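Local coordinates for serine acetyltransferase (Bacteroides vulgatus ATCC 8482, PDB 3F1X), which probably transfers an acyl group, most likely from acetyl-CoA to serine on the way to cysteine, at residues L225-T230 against V260-T265; G280-T285 against S292-R297. All blocks are in the same frame, centred on the assembly; numbering follows the deposited sequence.

Interaction 1: residues L225-T230 against V260-T265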
ATOM      1  N   LEU A 225      19.027 -12.809  31.658  1.00 15.66           N
ATOM      2  CA  LEU A 225      17.856 -13.660  31.823  1.00 17.43           C
ATOM      3  C   LEU A 225      17.702 -14.508  30.570  1.00 17.30           C
ATOM      4  O   LEU A 225      18.005 -14.053  29.469  1.00 17.72           O
ATOM      5  CB  LEU A 225      16.601 -12.796  31.997  1.00 18.20           C
ATOM      6  CG  LEU A 225      16.047 -12.455  33.385  1.00 21.58           C
ATOM      7  CD1 LEU A 225      17.149 -12.140  34.385  1.00 19.41           C
ATOM      8  CD2 LEU A 225      15.086 -11.286  33.224  1.00 19.19           C
ATOM      9  N   TYR A 226      17.232 -15.739  30.740  1.00 16.29           N
ATOM     10  CA  TYR A 226      17.017 -16.640  29.618  1.00 16.35           C
ATOM     11  C   TYR A 226      15.524 -16.749  29.319  1.00 16.59           C
ATOM     12  O   TYR A 226      14.693 -16.205  30.051  1.00 16.52           O
ATOM     13  CB  TYR A 226      17.595 -18.024  29.939  1.00 14.84           C
ATOM     14  CG  TYR A 226      19.085 -18.107  29.710  1.00 15.94           C
ATOM     15  CD1 TYR A 226      19.593 -18.701  28.562  1.00 16.48           C
ATOM     16  CD2 TYR A 226      19.985 -17.574  30.630  1.00 14.00           C
ATOM     17  CE1 TYR A 226      20.975 -18.768  28.322  1.00 16.54           C
ATOM     18  CE2 TYR A 226      21.374 -17.632  30.401  1.00 17.12           C
ATOM     19  CZ  TYR A 226      21.857 -18.229  29.248  1.00 17.94           C
ATOM     20  OH  TYR A 226      23.210 -18.285  29.007  1.00 19.98           O
ATOM     21  N   GLN A 227      15.196 -17.451  28.238  1.00 15.92           N
ATOM     22  CA  GLN A 227      13.814 -17.653  27.821  1.00 14.73           C
ATOM     23  C   GLN A 227      12.960 -18.222  28.958  1.00 16.71           C
ATOM     24  O   GLN A 227      13.447 -18.998  29.787  1.00 16.29           O
ATOM     25  CB  GLN A 227      13.760 -18.626  26.630  1.00 14.91           C
ATOM     26  CG  GLN A 227      14.397 -19.998  26.914  1.00 14.89           C
ATOM     27  CD  GLN A 227      15.892 -20.042  26.628  1.00 16.50           C
ATOM     28  OE1 GLN A 227      16.548 -19.009  26.552  1.00 16.40           O
ATOM     29  NE2 GLN A 227      16.439 -21.252  26.478  1.00 16.34           N
ATOM     30  N   GLY A 228      11.688 -17.827  28.977  1.00 15.04           N
ATOM     31  CA  GLY A 228      10.744 -18.314  29.969  1.00 16.17           C
ATOM     32  C   GLY A 228      10.902 -17.852  31.412  1.00 15.95           C
ATOM     33  O   GLY A 228      10.151 -18.282  32.286  1.00 14.28           O
ATOM     34  N   VAL A 229      11.868 -16.986  31.680  1.00 16.09           N
ATOM     35  CA  VAL A 229      12.070 -16.520  33.041  1.00 16.26           C
ATOM     36  C   VAL A 229      11.003 -15.521  33.469  1.00 17.02           C
ATOM     37  O   VAL A 229      10.706 -14.565  32.745  1.00 15.92           O
ATOM     38  CB  VAL A 229      13.457 -15.878  33.202  1.00 15.53           C
ATOM     39  CG1 VAL A 229      13.553 -15.160  34.540  1.00 17.84           C
ATOM     40  CG2 VAL A 229      14.521 -16.955  33.104  1.00 14.52           C
ATOM     41  N   THR A 230      10.422 -15.757  34.643  1.00 16.01           N
ATOM     42  CA  THR A 230       9.393 -14.873  35.189  1.00 17.13           C
ATOM     43  C   THR A 230       9.849 -14.195  36.475  1.00 16.89           C
ATOM     44  O   THR A 230      10.362 -14.850  37.377  1.00 17.28           O
ATOM     45  CB  THR A 230       8.084 -15.644  35.532  1.00 17.45           C
ATOM     46  OG1 THR A 230       7.412 -16.020  34.328  1.00 20.67           O
ATOM     47  CG2 THR A 230       7.144 -14.767  36.369  1.00 18.09           C
ATOM     48  N   VAL A 260      19.749 -15.898  35.429  1.00 16.94           N
ATOM     49  CA  VAL A 260      18.598 -16.753  35.697  1.00 14.50           C
ATOM     50  C   VAL A 260      18.366 -17.583  34.440  1.00 16.42           C
ATOM     51  O   VAL A 260      18.057 -17.041  33.374  1.00 16.13           O
ATOM     52  CB  VAL A 260      17.325 -15.942  35.979  1.00 14.72           C
ATOM     53  CG1 VAL A 260      16.222 -16.877  36.445  1.00 11.98           C
ATOM     54  CG2 VAL A 260      17.603 -14.861  37.025  1.00 14.69           C
ATOM     55  N   TYR A 261      18.522 -18.895  34.555  1.00 16.98           N
ATOM     56  CA  TYR A 261      18.348 -19.753  33.401  1.00 17.43           C
ATOM     57  C   TYR A 261      16.910 -20.068  33.040  1.00 17.63           C
ATOM     58  O   TYR A 261      15.971 -19.735  33.759  1.00 14.79           O
ATOM     59  CB  TYR A 261      19.140 -21.045  33.572  1.00 17.96           C
ATOM     60  CG  TYR A 261      20.617 -20.818  33.425  1.00 20.42           C
ATOM     61  CD1 TYR A 261      21.431 -20.669  34.538  1.00 20.05           C
ATOM     62  CD2 TYR A 261      21.196 -20.715  32.165  1.00 20.12           C
ATOM     63  CE1 TYR A 261      22.804 -20.423  34.404  1.00 23.32           C
ATOM     64  CE2 TYR A 261      22.564 -20.468  32.018  1.00 23.83           C
ATOM     65  CZ  TYR A 261      23.362 -20.325  33.146  1.00 21.68           C
ATOM     66  OH  TYR A 261      24.714 -20.109  33.021  1.00 24.56           O
ATOM     67  N   SER A 262      16.778 -20.737  31.905  1.00 17.42           N
ATOM     68  CA  SER A 262      15.512 -21.111  31.301  1.00 19.28           C
ATOM     69  C   SER A 262      14.327 -21.515  32.174  1.00 18.54           C
ATOM     70  O   SER A 262      14.418 -22.423  33.004  1.00 15.91           O
ATOM     71  CB  SER A 262      15.770 -22.207  30.268  1.00 20.20           C
ATOM     72  OG  SER A 262      14.600 -22.441  29.515  1.00 30.11           O
ATOM     73  N   ASN A 263      13.212 -20.821  31.945  1.00 16.99           N
ATOM     74  CA  ASN A 263      11.936 -21.056  32.611  1.00 16.50           C
ATOM     75  C   ASN A 263      11.810 -20.915  34.128  1.00 16.61           C
ATOM     76  O   ASN A 263      10.768 -21.253  34.679  1.00 17.14           O
ATOM     77  CB  ASN A 263      11.382 -22.429  32.188  1.00 17.17           C
ATOM     78  CG  ASN A 263      10.885 -22.435  30.749  1.00 16.82           C
ATOM     79  OD1 ASN A 263      10.305 -21.460  30.302  1.00 14.61           O
ATOM     80  ND2 ASN A 263      11.100 -23.534  30.030  1.00 19.49           N
ATOM     81  N   ALA A 264      12.838 -20.408  34.802  1.00 15.96           N
ATOM     82  CA  ALA A 264      12.760 -20.247  36.251  1.00 15.95           C
ATOM     83  C   ALA A 264      11.759 -19.165  36.635  1.00 16.20           C
ATOM     84  O   ALA A 264      11.637 -18.150  35.955  1.00 16.60           O
ATOM     85  CB  ALA A 264      14.129 -19.913  36.827  1.00 14.59           C
ATOM     86  N   THR A 265      11.048 -19.389  37.734  1.00 15.86           N
ATOM     87  CA  THR A 265      10.059 -18.433  38.212  1.00 18.72           C
ATOM     88  C   THR A 265      10.503 -17.843  39.551  1.00 19.27           C
ATOM     89  O   THR A 265      10.744 -18.573  40.503  1.00 18.40           O
ATOM     90  CB  THR A 265       8.673 -19.098  38.423  1.00 20.33           C
ATOM     91  OG1 THR A 265       8.269 -19.787  37.233  1.00 20.72           O
ATOM     92  CG2 THR A 265       7.625 -18.041  38.776  1.00 21.65           C
TER
HETATM   93  O   HOH W   1       8.484 -18.690  34.665  1.00 17.70           O

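Interaction 2: residues G280-T285 against S292-R297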
ATOM      1  N   GLY A 280      17.521 -23.369  35.939  1.00 19.79           N
ATOM      2  CA  GLY A 280      16.229 -23.339  35.281  1.00 18.44           C
ATOM      3  C   GLY A 280      15.177 -24.269  35.846  1.00 17.61           C
ATOM      4  O   GLY A 280      15.469 -25.145  36.664  1.00 17.56           O
ATOM      5  N   ASN A 281      13.940 -24.052  35.418  1.00 16.35           N
ATOM      6  CA  ASN A 281      12.807 -24.887  35.811  1.00 18.19           C
ATOM      7  C   ASN A 281      12.486 -24.949  37.296  1.00 18.83           C
ATOM      8  O   ASN A 281      11.926 -25.937  37.764  1.00 19.99           O
ATOM      9  CB  ASN A 281      13.020 -26.304  35.291  1.00 16.78           C
ATOM     10  CG  ASN A 281      13.192 -26.341  33.787  1.00 20.72           C
ATOM     11  OD1 ASN A 281      12.232 -26.154  33.036  1.00 22.44           O
ATOM     12  ND2 ASN A 281      14.419 -26.557  33.340  1.00 17.08           N
ATOM     13  N   ILE A 282      12.833 -23.908  38.043  1.00 19.06           N
ATOM     14  CA  ILE A 282      12.536 -23.912  39.467  1.00 19.49           C
ATOM     15  C   ILE A 282      11.672 -22.743  39.929  1.00 17.87           C
ATOM     16  O   ILE A 282      11.761 -21.627  39.414  1.00 16.07           O
ATOM     17  CB  ILE A 282      13.826 -23.949  40.318  1.00 20.19           C
ATOM     18  CG1 ILE A 282      14.738 -22.788  39.960  1.00 18.45           C
ATOM     19  CG2 ILE A 282      14.547 -25.270  40.116  1.00 19.06           C
ATOM     20  CD1 ILE A 282      15.936 -22.676  40.885  1.00 22.46           C
ATOM     21  N   TRP A 283      10.831 -23.047  40.905  1.00 17.53           N
ATOM     22  CA  TRP A 283       9.901 -22.109  41.519  1.00 20.35           C
ATOM     23  C   TRP A 283      10.643 -21.533  42.718  1.00 21.34           C
ATOM     24  O   TRP A 283      10.798 -22.203  43.737  1.00 21.45           O
ATOM     25  CB  TRP A 283       8.657 -22.908  41.933  1.00 19.16           C
ATOM     26  CG  TRP A 283       7.570 -22.182  42.670  1.00 19.44           C
ATOM     27  CD1 TRP A 283       7.284 -22.287  44.001  1.00 18.40           C
ATOM     28  CD2 TRP A 283       6.552 -21.344  42.105  1.00 17.47           C
ATOM     29  NE1 TRP A 283       6.147 -21.576  44.298  1.00 20.45           N
ATOM     30  CE2 TRP A 283       5.681 -20.984  43.155  1.00 18.79           C
ATOM     31  CE3 TRP A 283       6.296 -20.859  40.817  1.00 19.16           C
ATOM     32  CZ2 TRP A 283       4.562 -20.172  42.952  1.00 19.98           C
ATOM     33  CZ3 TRP A 283       5.178 -20.045  40.613  1.00 17.24           C
ATOM     34  CH2 TRP A 283       4.329 -19.709  41.680  1.00 18.98           C
ATOM     35  N   VAL A 284      11.125 -20.299  42.577  1.00 22.24           N
ATOM     36  CA  VAL A 284      11.891 -19.636  43.632  1.00 21.91           C
ATOM     37  C   VAL A 284      11.051 -18.646  44.430  1.00 23.03           C
ATOM     38  O   VAL A 284      10.585 -17.642  43.894  1.00 21.59           O
ATOM     39  CB  VAL A 284      13.097 -18.886  43.037  1.00 19.40           C
ATOM     40  CG1 VAL A 284      13.976 -18.333  44.149  1.00 18.08           C
ATOM     41  CG2 VAL A 284      13.882 -19.819  42.144  1.00 19.30           C
ATOM     42  N   THR A 285      10.871 -18.929  45.717  1.00 24.34           N
ATOM     43  CA  THR A 285      10.067 -18.065  46.571  1.00 26.77           C
ATOM     44  C   THR A 285      10.831 -17.571  47.799  1.00 26.75           C
ATOM     45  O   THR A 285      10.259 -16.930  48.678  1.00 27.36           O
ATOM     46  CB  THR A 285       8.786 -18.795  47.038  1.00 28.06           C
ATOM     47  OG1 THR A 285       9.138 -19.873  47.916  1.00 30.33           O
ATOM     48  CG2 THR A 285       8.027 -19.360  45.835  1.00 29.53           C
ATOM     49  N   SER A 292      25.800 -17.488  45.295  1.00 29.64           N
ATOM     50  CA  SER A 292      25.408 -18.887  45.429  1.00 30.20           C
ATOM     51  C   SER A 292      24.726 -19.408  44.173  1.00 31.27           C
ATOM     52  O   SER A 292      24.423 -18.647  43.251  1.00 29.53           O
ATOM     53  CB  SER A 292      24.465 -19.064  46.616  1.00 30.49           C
ATOM     54  OG  SER A 292      23.191 -18.508  46.339  1.00 31.33           O
ATOM     55  N   ARG A 293      24.488 -20.716  44.146  1.00 31.29           N
ATOM     56  CA  ARG A 293      23.826 -21.345  43.016  1.00 34.14           C
ATOM     57  C   ARG A 293      22.699 -22.228  43.534  1.00 33.09           C
ATOM     58  O   ARG A 293      22.883 -22.983  44.491  1.00 33.99           O
ATOM     59  CB  ARG A 293      24.821 -22.183  42.208  1.00 37.51           C
ATOM     60  CG  ARG A 293      24.187 -22.914  41.030  1.00 43.16           C
ATOM     61  CD  ARG A 293      25.171 -23.830  40.305  1.00 46.59           C
ATOM     62  NE  ARG A 293      25.884 -23.164  39.214  1.00 51.15           N
ATOM     63  CZ  ARG A 293      26.855 -22.270  39.374  1.00 52.36           C
ATOM     64  NH1 ARG A 293      27.250 -21.914  40.589  1.00 53.78           N
ATOM     65  NH2 ARG A 293      27.439 -21.739  38.307  1.00 53.10           N
ATOM     66  N   ILE A 294      21.530 -22.114  42.913  1.00 31.35           N
ATOM     67  CA  ILE A 294      20.377 -22.913  43.307  1.00 30.50           C
ATOM     68  C   ILE A 294      19.841 -23.637  42.077  1.00 29.66           C
ATOM     69  O   ILE A 294      19.537 -23.013  41.057  1.00 27.47           O
ATOM     70  CB  ILE A 294      19.273 -22.029  43.940  1.00 30.81           C
ATOM     71  CG1 ILE A 294      18.071 -22.892  44.340  1.00 32.28           C
ATOM     72  CG2 ILE A 294      18.852 -20.940  42.979  1.00 30.59           C
ATOM     73  CD1 ILE A 294      17.041 -22.154  45.175  1.00 31.68           C
ATOM     74  N   VAL A 295      19.749 -24.959  42.173  1.00 29.50           N
ATOM     75  CA  VAL A 295      19.279 -25.777  41.061  1.00 30.03           C
ATOM     76  C   VAL A 295      18.173 -26.744  41.464  1.00 30.95           C
ATOM     77  O   VAL A 295      17.998 -27.052  42.644  1.00 29.84           O
ATOM     78  CB  VAL A 295      20.438 -26.598  40.451  1.00 30.71           C
ATOM     79  CG1 VAL A 295      21.485 -25.664  39.870  1.00 30.72           C
ATOM     80  CG2 VAL A 295      21.055 -27.496  41.511  1.00 30.47           C
ATOM     81  N   GLN A 296      17.434 -27.222  40.468  1.00 30.63           N
ATOM     82  CA  GLN A 296      16.342 -28.155  40.695  1.00 32.36           C
ATOM     83  C   GLN A 296      16.844 -29.461  41.313  1.00 34.39           C
ATOM     84  O   GLN A 296      17.953 -29.910  41.024  1.00 31.01           O
ATOM     85  CB  GLN A 296      15.632 -28.456  39.370  1.00 30.83           C
ATOM     86  CG  GLN A 296      14.346 -29.257  39.505  1.00 28.44           C
ATOM     87  CD  GLN A 296      13.714 -29.575  38.158  1.00 29.14           C
ATOM     88  OE1 GLN A 296      12.583 -29.168  37.871  1.00 27.84           O
ATOM     89  NE2 GLN A 296      14.444 -30.303  37.326  1.00 22.63           N
ATOM     90  N   ARG A 297      16.015 -30.067  42.159  1.00 38.94           N
ATOM     91  CA  ARG A 297      16.359 -31.327  42.806  1.00 44.19           C
ATOM     92  C   ARG A 297      16.530 -32.383  41.715  1.00 46.25           C
ATOM     93  O   ARG A 297      15.934 -32.275  40.638  1.00 45.30           O
ATOM     94  CB  ARG A 297      15.247 -31.731  43.778  1.00 47.22           C
ATOM     95  CG  ARG A 297      15.735 -32.500  44.993  1.00 52.36           C
ATOM     96  CD  ARG A 297      14.639 -32.648  46.044  1.00 56.69           C
ATOM     97  NE  ARG A 297      15.159 -33.219  47.286  1.00 60.85           N
ATOM     98  CZ  ARG A 297      15.655 -34.448  47.397  1.00 62.41           C
ATOM     99  NH1 ARG A 297      15.697 -35.249  46.342  1.00 62.89           N
ATOM    100  NH2 ARG A 297      16.130 -34.869  48.562  1.00 64.17           N
TER
HETATM  101  O   HOH W   2      17.856 -25.878  37.903  1.00 20.51           O

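Interaction 1: residues L225-T230 against V260-T265
Y226 and Y261 lie side by side and point the same way, their rings forming an offset stack with centroids 4.8 Å apart and planes inclined by 29°. CD2 of Y261 sits over one face of the Y226 ring, displaced toward its rim, while V260 O meets that ring at its edge. Three backbone bonds run along the contact from the tyrosines to T230: Y226 N donates to V260 O with a bent N-H...O angle of 138°, whereas the bonds from N263 N to Q227 O (2.8 Å) and from T230 N to A264 O (3.0 Å) are nearly straight. These bonds hold two type II turns, Y226 to V229 and Y261 to A264, one above the other.

Packing is close around the turns. With V229 CG1 anti to the backbone N (chi1 169°), CG2 lies beside that nitrogen and meets Y261 O at 3.2 Å, and V229 CG1 reaches V260 CG1 at 3.7 Å. G228 CA lies 3.2 Å from N263 OD1.

The T230-T265 end is looser: T230 CG2 comes only to 4.1 Å of T265 CG2, and a water is hydrogen-bonded to G228 O, T230 OG1 and T265 OG1. This polar edge meets a neighbouring subunit: its S262 OG is hydrogen-bonded to T230 OG1, and its Q227 and N281 lie at T230 OG1 and T265 OG1, probably as amide partners. L225 and V260, on the other hand, turn to the coil interior, resting on L254 of strand 253-254, with strand 212-213 beside L225 and strand 277-278 beside V260.

Interaction 2: residues G280-T285 against S292-R297
I282 is the side chain round which this contact is built: its two branches meet different residues of S292-R297. CG1 stands between the backbone N and the carbonyl carbon (chi1 56°), and the chain then runs extended (chi2 173°), which carries CD1 to I294. There I282 CD1 lies 4.0 Å from I294 CG2 and 4.1 Å from I294 CG1, so the terminal methyl lies against both CG1 and CG2 of the second isoleucine. I282 CD1 also approaches the backbone, 3.6 Å from I294 O. The two isoleucines cross at a slant; I282, just ahead of strand 283-284, and I294, within strand 293-294, both have CB directed toward the other segment.

The second branch, I282 CG2, points at the base of Q296. It is 3.4 Å from Q296 CA and 4.0 Å from Q296 CG, a close van der Waals fit. CG of Q296 is anti to the backbone N (chi1 -171°) and the chain continues extended, sliding past I282 in the opposite direction and bringing the terminal amide near N281.

A water provides a clear polar link. It donates to G280 O at 2.8 Å and accepts from Q296 N at 2.9 Å, joining the main chains where they lie too far apart for ladder pairing. N299 of a neighbouring subunit packs on both I282 and I294, and Q296 meets Q296 of another copy.

Strands 283-284 and 293-294 belong to different parallel sheets, and the two isoleucines meet between those sheets. Such interior packing across the last coil is characteristic of a left-handed parallel beta-helix, the hexapeptide-repeat fold of serine acetyltransferases.

How the interactions relate
Interaction 1 closes before interaction 2 opens along the chain, and their centres are 10 Å apart. Interaction 1 stacks one coil on the next, whereas interaction 2 spans the C-terminal coil between two faces. They join at T265: its O lies 2.7 Å from V284 N and its N 2.9 Å from I282 O, both probable hydrogen bonds that extend the ladder of the sheet holding strands 230-232, 265-267 and 283-284. Packing of Y261 CB on G280 and of T265 CG2 on the W283 ring adds to the junction. Both contacts also touch a neighbouring subunit, so successive coils contribute to the same assembly interface.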